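Local coordinates for glycosylation Associate Protein 3 (Streptococcus agalactiae serotype V, PDB 6OYC) that probably acts in the accessory Sec system, as part of a Gap1-Gap2-Gap3 complex linked to glycosylation and secretion of surface proteins, at residues S73-L78 with S197-S202; L166-K171 with F235-Y240; K172-I177 with L192-S197; N178-I183 with E312-L317; N225-G230 with K290-V295. One frame throughout, in Å; residues are numbered along the deposited sequence.

Contact 1 (S73-L78 with S197-S202)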
# COMPACT_ATOMS: atom_id res chain seq x y z
N SER C 73 6.52 -5.92 -11.70
CA SER C 73 7.35 -4.74 -11.50
C SER C 73 8.09 -4.87 -10.18
O SER C 73 7.55 -5.38 -9.20
CB SER C 73 6.50 -3.46 -11.48
OG SER C 73 5.68 -3.40 -12.63
N LEU C 74 9.33 -4.38 -10.17
CA LEU C 74 10.15 -4.34 -8.97
C LEU C 74 10.25 -2.90 -8.49
O LEU C 74 10.65 -2.01 -9.25
CB LEU C 74 11.54 -4.92 -9.24
CG LEU C 74 12.61 -4.71 -8.17
CD1 LEU C 74 12.39 -5.59 -6.94
CD2 LEU C 74 13.97 -4.98 -8.76
N ASN C 75 9.89 -2.67 -7.25
CA ASN C 75 10.09 -1.39 -6.59
C ASN C 75 11.15 -1.59 -5.52
O ASN C 75 10.86 -2.16 -4.46
CB ASN C 75 8.79 -0.85 -6.00
CG ASN C 75 8.86 0.62 -5.69
OD1 ASN C 75 9.89 1.11 -5.20
ND2 ASN C 75 7.79 1.36 -5.99
N ALA C 76 12.38 -1.13 -5.81
CA ALA C 76 13.52 -1.24 -4.91
C ALA C 76 14.46 -0.06 -5.17
O ALA C 76 14.35 0.63 -6.18
CB ALA C 76 14.28 -2.56 -5.10
N GLU C 77 15.40 0.16 -4.25
CA GLU C 77 16.39 1.23 -4.35
C GLU C 77 17.77 0.61 -4.22
O GLU C 77 18.06 -0.02 -3.21
CB GLU C 77 16.19 2.28 -3.24
CG GLU C 77 15.03 3.23 -3.44
CD GLU C 77 14.62 3.94 -2.16
OE1 GLU C 77 13.43 3.87 -1.81
OE2 GLU C 77 15.48 4.56 -1.51
N LEU C 78 18.63 0.84 -5.22
CA LEU C 78 19.96 0.24 -5.19
C LEU C 78 20.92 1.00 -6.10
O LEU C 78 20.51 1.82 -6.91
CB LEU C 78 19.92 -1.24 -5.59
CG LEU C 78 19.39 -1.67 -6.96
CD1 LEU C 78 19.71 -3.14 -7.17
CD2 LEU C 78 17.89 -1.45 -7.10
N SER C 197 4.91 9.98 -3.93
CA SER C 197 6.16 9.23 -3.98
C SER C 197 5.94 7.85 -4.61
O SER C 197 4.81 7.39 -4.82
CB SER C 197 6.77 9.10 -2.58
OG SER C 197 6.14 8.09 -1.82
N LEU C 198 7.05 7.19 -4.93
CA LEU C 198 6.97 5.87 -5.53
C LEU C 198 6.90 4.75 -4.50
O LEU C 198 6.33 3.69 -4.78
CB LEU C 198 8.19 5.64 -6.43
CG LEU C 198 8.54 6.91 -7.20
CD1 LEU C 198 9.88 6.74 -7.91
CD2 LEU C 198 7.42 7.26 -8.18
N ASN C 199 7.43 4.98 -3.31
CA ASN C 199 7.55 3.94 -2.30
C ASN C 199 6.35 3.86 -1.36
O ASN C 199 5.96 2.76 -0.96
CB ASN C 199 8.79 4.21 -1.45
CG ASN C 199 10.02 4.64 -2.29
OD1 ASN C 199 10.86 5.43 -1.82
ND2 ASN C 199 10.14 4.10 -3.51
N SER C 200 5.77 5.01 -1.00
CA SER C 200 5.04 5.17 0.25
C SER C 200 3.52 5.14 0.08
O SER C 200 2.97 5.69 -0.87
CB SER C 200 5.45 6.49 0.93
OG SER C 200 4.71 6.70 2.12
N ASP C 201 2.84 4.50 1.05
CA ASP C 201 1.39 4.46 1.12
C ASP C 201 0.81 5.47 2.11
O ASP C 201 -0.41 5.52 2.28
CB ASP C 201 0.90 3.06 1.52
CG ASP C 201 1.17 2.03 0.46
OD1 ASP C 201 1.81 1.00 0.79
OD2 ASP C 201 0.73 2.24 -0.71
N SER C 202 1.66 6.24 2.79
CA SER C 202 1.16 7.12 3.83
C SER C 202 0.44 8.31 3.23
O SER C 202 0.83 8.84 2.18
CB SER C 202 2.30 7.62 4.72
OG SER C 202 1.83 8.64 5.58

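Contact 2 (L166-K171 with F235-Y240)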
# COMPACT_ATOMS: atom_id res chain seq x y z
N LEU C 166 -12.06 17.34 0.37
CA LEU C 166 -10.77 16.73 0.05
C LEU C 166 -10.93 15.21 0.16
O LEU C 166 -11.18 14.69 1.24
CB LEU C 166 -9.71 17.23 1.02
CG LEU C 166 -8.41 17.74 0.42
CD1 LEU C 166 -8.71 18.77 -0.66
CD2 LEU C 166 -7.55 18.33 1.52
N LEU C 167 -10.80 14.52 -0.96
CA LEU C 167 -10.88 13.06 -0.98
C LEU C 167 -9.47 12.48 -0.95
O LEU C 167 -8.72 12.60 -1.93
CB LEU C 167 -11.64 12.54 -2.20
CG LEU C 167 -11.72 11.02 -2.16
CD1 LEU C 167 -12.49 10.59 -0.92
CD2 LEU C 167 -12.37 10.45 -3.40
N LEU C 168 -9.13 11.84 0.16
CA LEU C 168 -7.83 11.20 0.32
C LEU C 168 -7.86 9.87 -0.43
O LEU C 168 -8.60 8.96 -0.06
CB LEU C 168 -7.52 11.01 1.81
CG LEU C 168 -6.69 12.05 2.58
CD1 LEU C 168 -7.08 13.46 2.21
CD2 LEU C 168 -6.79 11.84 4.09
N VAL C 169 -7.07 9.77 -1.49
CA VAL C 169 -7.09 8.60 -2.37
C VAL C 169 -5.92 7.70 -1.99
O VAL C 169 -4.77 8.16 -1.94
CB VAL C 169 -7.02 9.03 -3.85
CG1 VAL C 169 -6.93 7.81 -4.75
CG2 VAL C 169 -8.21 9.90 -4.23
N GLU C 170 -6.21 6.43 -1.68
CA GLU C 170 -5.16 5.48 -1.36
C GLU C 170 -4.14 5.44 -2.49
O GLU C 170 -4.50 5.49 -3.67
CB GLU C 170 -5.74 4.07 -1.12
CG GLU C 170 -6.79 3.94 -0.01
CD GLU C 170 -6.24 4.29 1.38
OE1 GLU C 170 -7.02 4.80 2.21
OE2 GLU C 170 -5.05 4.04 1.65
N LYS C 171 -2.86 5.38 -2.11
CA LYS C 171 -1.78 5.50 -3.08
C LYS C 171 -1.93 4.46 -4.19
O LYS C 171 -1.80 4.78 -5.37
CB LYS C 171 -0.43 5.36 -2.38
CG LYS C 171 0.78 5.53 -3.30
CD LYS C 171 1.54 4.22 -3.42
CE LYS C 171 2.71 4.32 -4.39
NZ LYS C 171 3.23 2.97 -4.78
N PHE C 235 -6.73 6.81 8.53
CA PHE C 235 -5.75 7.14 9.55
C PHE C 235 -5.27 8.58 9.40
O PHE C 235 -5.26 9.35 10.36
CB PHE C 235 -4.58 6.17 9.47
CG PHE C 235 -3.63 6.26 10.62
CD1 PHE C 235 -4.09 6.31 11.92
CD2 PHE C 235 -2.26 6.25 10.40
CE1 PHE C 235 -3.21 6.39 12.99
CE2 PHE C 235 -1.37 6.30 11.46
CZ PHE C 235 -1.85 6.38 12.76
N ALA C 236 -4.88 8.96 8.18
CA ALA C 236 -4.49 10.34 7.92
C ALA C 236 -5.61 11.32 8.27
O ALA C 236 -5.36 12.35 8.91
CB ALA C 236 -4.08 10.50 6.45
N ALA C 237 -6.85 11.01 7.86
CA ALA C 237 -7.97 11.90 8.17
C ALA C 237 -8.11 12.13 9.67
O ALA C 237 -8.39 13.25 10.10
CB ALA C 237 -9.27 11.33 7.59
N LEU C 238 -7.92 11.09 10.48
CA LEU C 238 -7.96 11.28 11.92
C LEU C 238 -6.87 12.24 12.37
O LEU C 238 -7.09 13.06 13.27
CB LEU C 238 -7.80 9.94 12.65
CG LEU C 238 -8.94 8.92 12.56
CD1 LEU C 238 -8.43 7.58 13.07
CD2 LEU C 238 -10.16 9.37 13.34
N TYR C 239 -5.69 12.15 11.75
CA TYR C 239 -4.56 12.97 12.15
C TYR C 239 -4.79 14.43 11.78
O TYR C 239 -4.55 15.34 12.58
CB TYR C 239 -3.29 12.44 11.49
CG TYR C 239 -2.12 13.39 11.56
CD1 TYR C 239 -1.24 13.37 12.65
CD2 TYR C 239 -1.90 14.32 10.56
CE1 TYR C 239 -0.17 14.24 12.72
CE2 TYR C 239 -0.84 15.20 10.62
CZ TYR C 239 0.03 15.16 11.70
OH TYR C 239 1.09 16.04 11.75
N TYR C 240 -5.23 14.67 10.55
CA TYR C 240 -5.54 16.04 10.14
C TYR C 240 -6.60 16.66 11.05
O TYR C 240 -6.49 17.82 11.44
CB TYR C 240 -5.96 16.05 8.66
CG TYR C 240 -4.82 15.66 7.73
CD1 TYR C 240 -3.54 16.18 7.92
CD2 TYR C 240 -5.01 14.76 6.69
CE1 TYR C 240 -2.50 15.83 7.09
CE2 TYR C 240 -3.96 14.40 5.85
CZ TYR C 240 -2.70 14.94 6.06
OH TYR C 240 -1.64 14.60 5.25

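Contact 3 (K172-I177 with L192-S197)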
# COMPACT_ATOMS: atom_id res chain seq x y z
N LYS C 172 -2.21 3.22 -3.81
CA LYS C 172 -2.36 2.18 -4.82
C LYS C 172 -3.58 2.41 -5.71
O LYS C 172 -3.61 1.90 -6.83
CB LYS C 172 -2.42 0.82 -4.15
CG LYS C 172 -1.21 0.55 -3.28
CD LYS C 172 -1.42 -0.72 -2.50
CE LYS C 172 -0.37 -0.97 -1.44
NZ LYS C 172 -0.76 -2.22 -0.69
N ASP C 173 -4.56 3.19 -5.25
CA ASP C 173 -5.69 3.54 -6.10
C ASP C 173 -5.40 4.74 -6.99
O ASP C 173 -6.04 4.87 -8.03
CB ASP C 173 -6.93 3.87 -5.27
CG ASP C 173 -7.55 2.67 -4.63
OD1 ASP C 173 -7.31 1.53 -5.08
OD2 ASP C 173 -8.30 2.88 -3.65
N SER C 174 -4.50 5.63 -6.57
CA SER C 174 -4.29 6.87 -7.31
C SER C 174 -3.76 6.59 -8.70
O SER C 174 -4.13 7.25 -9.67
CB SER C 174 -3.34 7.79 -6.54
OG SER C 174 -2.02 7.28 -6.50
N VAL C 175 -2.93 5.56 -8.82
CA VAL C 175 -2.34 5.12 -10.08
C VAL C 175 -3.43 4.78 -11.09
O VAL C 175 -3.15 4.64 -12.28
CB VAL C 175 -1.41 3.93 -9.78
CG1 VAL C 175 -0.66 3.46 -11.02
CG2 VAL C 175 -0.42 4.30 -8.66
N TYR C 176 -4.69 4.68 -10.63
CA TYR C 176 -5.79 4.20 -11.46
C TYR C 176 -6.92 5.22 -11.60
O TYR C 176 -6.97 5.95 -12.60
CB TYR C 176 -6.34 2.87 -10.88
CG TYR C 176 -5.32 1.76 -10.99
CD1 TYR C 176 -4.30 1.63 -10.05
CD2 TYR C 176 -5.33 0.89 -12.07
CE1 TYR C 176 -3.33 0.63 -10.18
CE2 TYR C 176 -4.37 -0.10 -12.20
CZ TYR C 176 -3.37 -0.22 -11.25
OH TYR C 176 -2.41 -1.20 -11.37
N ILE C 177 -7.80 5.29 -10.61
CA ILE C 177 -9.02 6.11 -10.61
C ILE C 177 -9.98 5.57 -11.67
O ILE C 177 -10.43 6.30 -12.56
CB ILE C 177 -8.71 7.60 -10.83
CG1 ILE C 177 -7.63 8.05 -9.85
CG2 ILE C 177 -9.95 8.46 -10.58
CD1 ILE C 177 -8.06 7.89 -8.40
N LEU C 192 -9.23 15.47 -5.37
CA LEU C 192 -8.50 14.25 -5.07
C LEU C 192 -7.03 14.54 -4.77
O LEU C 192 -6.37 15.26 -5.52
CB LEU C 192 -8.58 13.25 -6.22
CG LEU C 192 -9.97 13.05 -6.83
CD1 LEU C 192 -9.89 12.03 -7.95
CD2 LEU C 192 -10.92 12.61 -5.76
N VAL C 193 -6.53 13.96 -3.69
CA VAL C 193 -5.11 14.03 -3.38
C VAL C 193 -4.63 12.64 -3.01
O VAL C 193 -5.41 11.75 -2.67
CB VAL C 193 -4.79 15.05 -2.26
CG1 VAL C 193 -4.99 16.48 -2.79
CG2 VAL C 193 -5.66 14.80 -1.04
N SER C 194 -3.31 12.45 -3.11
CA SER C 194 -2.70 11.18 -2.75
C SER C 194 -1.22 11.43 -2.49
O SER C 194 -0.71 12.53 -2.67
CB SER C 194 -2.90 10.13 -3.85
OG SER C 194 -2.66 8.83 -3.35
N ASN C 195 -0.55 10.38 -2.03
CA ASN C 195 0.90 10.42 -1.88
C ASN C 195 1.56 10.36 -3.26
O ASN C 195 1.24 9.47 -4.05
CB ASN C 195 1.38 9.26 -1.01
CG ASN C 195 2.80 9.43 -0.54
OD1 ASN C 195 3.66 9.91 -1.27
ND2 ASN C 195 3.05 9.04 0.71
N PRO C 196 2.46 11.28 -3.59
CA PRO C 196 3.07 11.28 -4.92
C PRO C 196 4.34 10.45 -5.04
O PRO C 196 4.78 10.21 -6.18
CB PRO C 196 3.37 12.77 -5.15
CG PRO C 196 3.69 13.27 -3.78
CD PRO C 196 2.83 12.48 -2.81
N SER C 197 4.91 9.98 -3.93
CA SER C 197 6.16 9.23 -3.98
C SER C 197 5.94 7.85 -4.61
O SER C 197 4.81 7.39 -4.82
CB SER C 197 6.77 9.10 -2.58
OG SER C 197 6.14 8.09 -1.82

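Contact 4 (N178-I183 with E312-L317)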
# COMPACT_ATOMS: atom_id res chain seq x y z
N ASN C 178 -10.30 4.28 -11.56
CA ASN C 178 -11.31 3.61 -12.38
C ASN C 178 -12.25 2.79 -11.50
O ASN C 178 -12.49 1.61 -11.75
CB ASN C 178 -10.67 2.69 -13.44
CG ASN C 178 -9.69 3.42 -14.35
OD1 ASN C 178 -9.82 4.62 -14.60
ND2 ASN C 178 -8.70 2.69 -14.86
N LYS C 179 -12.79 3.42 -10.43
CA LYS C 179 -13.46 2.65 -9.36
C LYS C 179 -14.48 3.51 -8.63
O LYS C 179 -14.21 3.96 -7.52
CB LYS C 179 -12.44 2.10 -8.35
CG LYS C 179 -11.34 1.21 -8.91
CD LYS C 179 -10.11 1.09 -7.99
CE LYS C 179 -9.63 2.44 -7.46
NZ LYS C 179 -9.37 3.43 -8.55
N ILE C 180 -15.66 3.72 -9.22
CA ILE C 180 -16.80 4.40 -8.57
C ILE C 180 -16.40 5.78 -8.05
O ILE C 180 -17.18 6.73 -8.18
CB ILE C 180 -17.44 3.54 -7.44
CG1 ILE C 180 -16.66 3.53 -6.12
CG2 ILE C 180 -17.67 2.11 -7.91
CD1 ILE C 180 -17.02 4.61 -5.11
N GLU C 181 -15.21 5.92 -7.47
CA GLU C 181 -14.67 7.18 -6.95
C GLU C 181 -14.04 7.97 -8.09
O GLU C 181 -12.95 8.55 -7.95
CB GLU C 181 -13.64 6.89 -5.85
CG GLU C 181 -12.45 6.05 -6.33
CD GLU C 181 -11.88 5.18 -5.26
OE1 GLU C 181 -11.26 4.15 -5.61
OE2 GLU C 181 -12.02 5.55 -4.08
N SER C 182 -14.66 7.94 -9.28
CA SER C 182 -14.00 8.34 -10.51
C SER C 182 -14.25 9.82 -10.80
O SER C 182 -15.40 10.23 -10.94
CB SER C 182 -14.48 7.50 -11.69
OG SER C 182 -14.07 8.03 -12.93
N ILE C 183 -13.15 10.61 -10.88
CA ILE C 183 -13.13 12.03 -11.24
C ILE C 183 -14.18 12.81 -10.45
O ILE C 183 -14.68 13.84 -10.92
CB ILE C 183 -13.29 12.21 -12.76
CG1 ILE C 183 -12.51 11.13 -13.51
CG2 ILE C 183 -12.80 13.58 -13.22
CD1 ILE C 183 -12.65 11.22 -15.00
N GLU C 312 -16.54 1.55 -2.16
CA GLU C 312 -17.95 1.42 -2.50
C GLU C 312 -18.87 1.93 -1.41
O GLU C 312 -20.09 1.84 -1.58
CB GLU C 312 -18.28 -0.04 -2.84
CG GLU C 312 -17.53 -0.51 -4.06
CD GLU C 312 -17.68 -2.00 -4.30
OE1 GLU C 312 -17.04 -2.51 -5.24
OE2 GLU C 312 -18.43 -2.66 -3.55
N HIS C 313 -18.34 2.43 -0.30
CA HIS C 313 -19.15 3.05 0.74
C HIS C 313 -19.33 4.55 0.55
O HIS C 313 -20.11 5.16 1.29
CB HIS C 313 -18.53 2.84 2.13
CG HIS C 313 -18.32 1.41 2.50
ND1 HIS C 313 -17.75 1.04 3.70
CD2 HIS C 313 -18.59 0.26 1.83
CE1 HIS C 313 -17.68 -0.28 3.75
NE2 HIS C 313 -18.18 -0.77 2.63
N LEU C 314 -18.59 5.16 -0.37
CA LEU C 314 -18.64 6.61 -0.49
C LEU C 314 -20.04 7.19 -0.70
O LEU C 314 -20.29 8.30 -0.20
CB LEU C 314 -17.69 7.06 -1.61
CG LEU C 314 -16.22 7.03 -1.21
CD1 LEU C 314 -15.33 7.35 -2.40
CD2 LEU C 314 -15.99 8.02 -0.08
N PRO C 315 -20.98 6.52 -1.39
CA PRO C 315 -22.36 7.07 -1.43
C PRO C 315 -23.10 7.10 -0.09
O PRO C 315 -23.96 7.97 0.09
CB PRO C 315 -23.06 6.15 -2.45
CG PRO C 315 -21.93 5.75 -3.38
CD PRO C 315 -20.74 5.55 -2.47
N TYR C 316 -22.80 6.20 0.86
CA TYR C 316 -23.42 6.30 2.19
C TYR C 316 -23.07 7.61 2.92
O TYR C 316 -23.49 7.79 4.07
CB TYR C 316 -23.01 5.13 3.10
CG TYR C 316 -23.51 3.75 2.70
CD1 TYR C 316 -24.82 3.35 2.95
CD2 TYR C 316 -22.64 2.84 2.11
CE1 TYR C 316 -25.26 2.08 2.59
CE2 TYR C 316 -23.06 1.57 1.74
CZ TYR C 316 -24.37 1.19 1.98
OH TYR C 316 -24.74 -0.08 1.60
N LEU C 317 -22.31 8.50 2.28
CA LEU C 317 -21.82 9.74 2.89
C LEU C 317 -22.93 10.78 3.03
O LEU C 317 -23.15 11.33 4.12
CB LEU C 317 -20.68 10.28 2.04
CG LEU C 317 -19.55 11.08 2.65
CD1 LEU C 317 -19.32 10.66 4.08
CD2 LEU C 317 -18.33 10.84 1.79

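Contact 5 (N225-G230 with K290-V295)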
# COMPACT_ATOMS: atom_id res chain seq x y z
N ASN C 225 -13.74 19.60 4.47
CA ASN C 225 -14.02 18.23 4.87
C ASN C 225 -12.96 17.32 4.25
O ASN C 225 -12.66 17.43 3.06
CB ASN C 225 -15.42 17.80 4.43
CG ASN C 225 -16.49 18.70 4.98
OD1 ASN C 225 -16.72 18.75 6.19
ND2 ASN C 225 -17.18 19.41 4.09
N VAL C 226 -12.39 16.45 5.07
CA VAL C 226 -11.42 15.47 4.60
C VAL C 226 -12.10 14.11 4.67
O VAL C 226 -12.45 13.63 5.75
CB VAL C 226 -10.13 15.51 5.43
CG1 VAL C 226 -9.16 14.46 4.95
CG2 VAL C 226 -9.50 16.91 5.33
N ILE C 227 -12.34 13.52 3.49
CA ILE C 227 -13.04 12.25 3.31
C ILE C 227 -12.04 11.15 2.96
O ILE C 227 -11.16 11.35 2.11
CB ILE C 227 -14.11 12.35 2.21
CG1 ILE C 227 -15.08 13.49 2.50
CG2 ILE C 227 -14.84 11.03 2.02
CD1 ILE C 227 -15.24 14.43 1.33
N ALA C 228 -12.20 9.98 3.59
CA ALA C 228 -11.40 8.81 3.25
C ALA C 228 -12.26 7.55 3.28
O ALA C 228 -13.35 7.53 3.86
CB ALA C 228 -10.23 8.66 4.21
N TYR C 229 -11.74 6.50 2.64
CA TYR C 229 -12.44 5.22 2.50
C TYR C 229 -11.58 3.98 2.77
O TYR C 229 -12.12 2.88 2.80
CB TYR C 229 -13.01 5.09 1.08
CG TYR C 229 -11.93 5.11 0.04
CD1 TYR C 229 -11.46 6.32 -0.48
CD2 TYR C 229 -11.34 3.93 -0.40
CE1 TYR C 229 -10.46 6.35 -1.42
CE2 TYR C 229 -10.33 3.95 -1.34
CZ TYR C 229 -9.90 5.16 -1.85
OH TYR C 229 -8.89 5.19 -2.79
N GLY C 230 -10.25 4.13 2.92
CA GLY C 230 -9.37 3.01 3.15
C GLY C 230 -8.48 3.28 4.36
O GLY C 230 -8.54 4.35 4.96
N LYS C 290 -16.38 12.29 11.91
CA LYS C 290 -17.65 11.64 11.63
C LYS C 290 -17.41 10.30 10.94
O LYS C 290 -16.43 10.11 10.21
CB LYS C 290 -18.52 12.54 10.73
CG LYS C 290 -18.84 13.92 11.34
CD LYS C 290 -19.44 13.81 12.74
CE LYS C 290 -19.47 15.17 13.46
NZ LYS C 290 -19.27 15.02 14.94
N HIS C 291 -18.33 9.36 11.15
CA HIS C 291 -18.21 7.99 10.66
C HIS C 291 -19.36 7.66 9.73
O HIS C 291 -20.52 7.87 10.08
CB HIS C 291 -18.19 7.01 11.82
CG HIS C 291 -17.24 7.39 12.91
ND1 HIS C 291 -16.05 6.73 13.12
CD2 HIS C 291 -17.30 8.37 13.84
CE1 HIS C 291 -15.42 7.28 14.14
NE2 HIS C 291 -16.16 8.29 14.59
N TYR C 292 -19.05 7.13 8.55
CA TYR C 292 -20.08 6.73 7.61
C TYR C 292 -19.83 5.29 7.15
O TYR C 292 -18.75 4.73 7.38
CB TYR C 292 -20.12 7.67 6.40
CG TYR C 292 -18.93 7.54 5.48
CD1 TYR C 292 -17.70 8.14 5.79
CD2 TYR C 292 -19.03 6.82 4.29
CE1 TYR C 292 -16.61 8.02 4.93
CE2 TYR C 292 -17.96 6.69 3.44
CZ TYR C 292 -16.75 7.28 3.76
OH TYR C 292 -15.68 7.13 2.89
N GLY C 293 -20.82 4.70 6.51
CA GLY C 293 -20.64 3.42 5.84
C GLY C 293 -21.17 2.25 6.64
O GLY C 293 -21.80 2.39 7.69
N LEU C 294 -20.84 1.05 6.15
CA LEU C 294 -21.41 -0.18 6.67
C LEU C 294 -20.79 -0.66 7.97
O LEU C 294 -21.47 -1.32 8.76
CB LEU C 294 -21.27 -1.29 5.62
CG LEU C 294 -21.98 -0.89 4.33
CD1 LEU C 294 -21.55 -1.76 3.19
CD2 LEU C 294 -23.48 -0.95 4.55
N VAL C 295 -19.50 -0.36 8.20
CA VAL C 295 -18.76 -1.00 9.29
C VAL C 295 -19.42 -0.71 10.63
O VAL C 295 -19.56 -1.60 11.48
CB VAL C 295 -17.28 -0.56 9.27
CG1 VAL C 295 -16.56 -1.05 10.51
CG2 VAL C 295 -16.58 -1.11 8.04

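Contact 1 (S73-L78 with S197-S202)
N75 and E77 of strand 73-78 reach out to L198 and N199 at the turn of loop 197-202. One hydrogen bond crosses directly. N75 ND2 donates a weak bond to L198 O at 3.0 Å, bent to 132° at the hydrogen. N75 holds CG anti to its own backbone N (chi1 -163°), which carries the amide out from the strand toward the loop. L198 O is also met by K171 NZ and Y135 OH, so several donors converge on this one carbonyl.

The other polar approaches are between side chains. The amides of N75 and N199 are steeply turned against each other, with planes 73° apart. The carboxylate of E77 is turned only 20° from the plane of the N199 amide. The firm partner of E77 OE1 is H134 NE2.

Bonds inside the loop shape it. S197 OG accepts from S200 N at 3.2 Å, an ST motif, and S200 OG accepts from S202 N in an ST turn.

Strand 69-78 belongs to the six-stranded antiparallel sheet, beside strands 130-140 and 107-111. The loop runs from strand 191-193 to helix 206-218. The contact therefore joins the beta-rich region to the alpha/beta part, at the surface.

Contact 2 (L166-K171 with F235-Y240)
Strand 166-168 and helix 235-240 run at 136° to each other, their axes 10.1 Å apart, and L168 is the strand residue that meets A236, A237 and Y240. The strand lies in the parallel sheet, and the helix packs on one face of it. The strand order 2-1-3-4-5, with this helix directly after the middle strand 223-227, is consistent with a Rossmann-like or hydrolase-like alpha/beta core.

A single methyl of L168 does the touching. Its CD2 sits 3.8 Å from A236 CB and 4.3 Å from A237 CB. The small alanines let the leucine come close to the helix backbone, with CD2 only 3.9 Å from A237 N. The same methyl meets the Y240 ring at its edge, near the ring plane, 4.2 Å from CE2. L168 CB already points at the helix; chi1 of -95°, off a staggered value, brings CD2 to the alanines. The Y240 hydroxyl is hydrogen-bonded to L203 O and L205 N, in the loop before helix 206-218.

All four residues are buried. Between 166-171 and 235-240 the contact is apolar and rests on dispersion and the exclusion of water. The polar link to this helix is E170 OE1 to G233 N, nearer its start.

Contact 3 (K172-I177 with L192-S197)
The beta-alpha-beta unit of strand 163-168, the short helix 171-174 and strand 191-193 is closed here, where S174 of the helix meets S194, close after V193 of the second strand. The two backbones come close, with S174 CA and S194 CA 6.5 Å apart. S174 CB touches S194 OG at 3.4 Å. The methylene carbons also meet, S174 CB lying 3.6 Å from S194 CB. In S194, chi1 of -163° swings OG to the side of the carbonyl carbon, toward the helix, and the hydroxyl bonds V169 O. S174 OG is bonded to K171 O within the helical turn. Farther along, I177 CG2 rests on L192 CD1 at 4.4 Å, an apolar touch that extends the contact toward I177.

The end of segment 192-197 is shaped by N195. Its OD1 accepts from S197 N at 2.9 Å in an Asx turn. The bond is fairly straight, 163° at the hydrogen, with the donor tilted 22° from the carbonyl plane. N195 ND2 bonds S202 O.

Each serine hydroxyl is thus committed to a backbone carbonyl at the turn from strand 163-168 into helix 171-174. Both buried polar groups are satisfied, and the serines meet each other by van der Waals contact.

Contact 4 (N178-I183 with E312-L317)
L314 points one methyl, CD1, at two neighbours on loop 178-183, I180 and E181. The side chains of E181 and L314 cross obliquely. L314 CD1 lies 3.9 Å from E181 CB and 4.1 Å from E181 OE2, so the acid is met both at its root and at its far end. E181 turns CG in between its backbone N and carbonyl carbon (chi1 61°) and then runs extended, which takes the chain past the methyl. I180 approaches the same methyl by its own end: I180 CD1 is 4.2 Å from L314 CD1. The I180 methyl also rests over the backbone of the facing segment, 4.2 Å from E312 CA.

The two segments come from distant places in the alpha/beta part. Loop 178-183 follows helix 171-174 and leads to strand 191-193. Segment 312-316 is 3-10 in form and comes after the last strand of the parallel sheet, 289-291. L314 is buried and also touches I227 of strand 223-227 and Y292 just after strand 289-291. I180 and E312 are exposed at the outer side.

The polar end of E181 is engaged within its own loop, where K179 NZ makes a long salt bridge to E181 OE1 at 3.6 Å. Its carboxylate lies near D173 and against Y229, so the lysine probably offsets some of the negative charge.

Contact 5 (N225-G230 with K290-V295)
I227, A228 and Y229 face Y292 across a wide backbone gap: I227 CA is 9.5 Å from K290 CA, and Y229 CA is 9.0 Å from G293 CA. Strands 223-227 and 289-291 belong to the parallel sheet of the alpha/beta part, and strand 248-251 lies between them. The contact forms where the chain leaves the two strands at their C-terminal ends.

Y292 bridges the gap. With chi1 at 71°, its CG is set between the backbone N and carbonyl carbon, and the ring extends to the other segment. The hydroxyl OH of Y292 donates to A228 O in a short bond of 2.6 Å. The donor does not sit on a lone pair. It stands 43° out of the carbonyl plane, with a C=O...donor angle of 129°. A228 O lies at the edge of the Y292 ring, near its plane.

I227 crosses Y292 at about a right angle, and I227 CG2 is 4.1 Å from the Y292 hydroxyl. The ring of Y229 leads away, and its OH is hydrogen-bonded to D173 OD2 and E170 N. The backbone runs on to G230 at the N-cap of helix 231-243. Y229 meets Y292 OH with both CA and CB, CB at 3.8 Å.

Overall arrangement
By first segment the contacts follow the chain in the order 1 to 5. Contact 3 falls within the span of contact 1, and contact 5 within that of contact 4. Contact 1 closes before contact 5 opens. Contacts 2, 3 and 5 all reach the parallel sheet. Centres are 10 Å apart for contacts 2 and 5, and 11 Å for contacts 2 and 3 and for contacts 4 and 5. Contact 1 shares S197 with contact 3, their centres 13 Å apart, and touches contact 2. Contacts 1 and 5 are farthest apart, centres 27 Å. Of the five, contact 1 alone joins the beta-rich and alpha/beta parts; the others lie within the alpha/beta part.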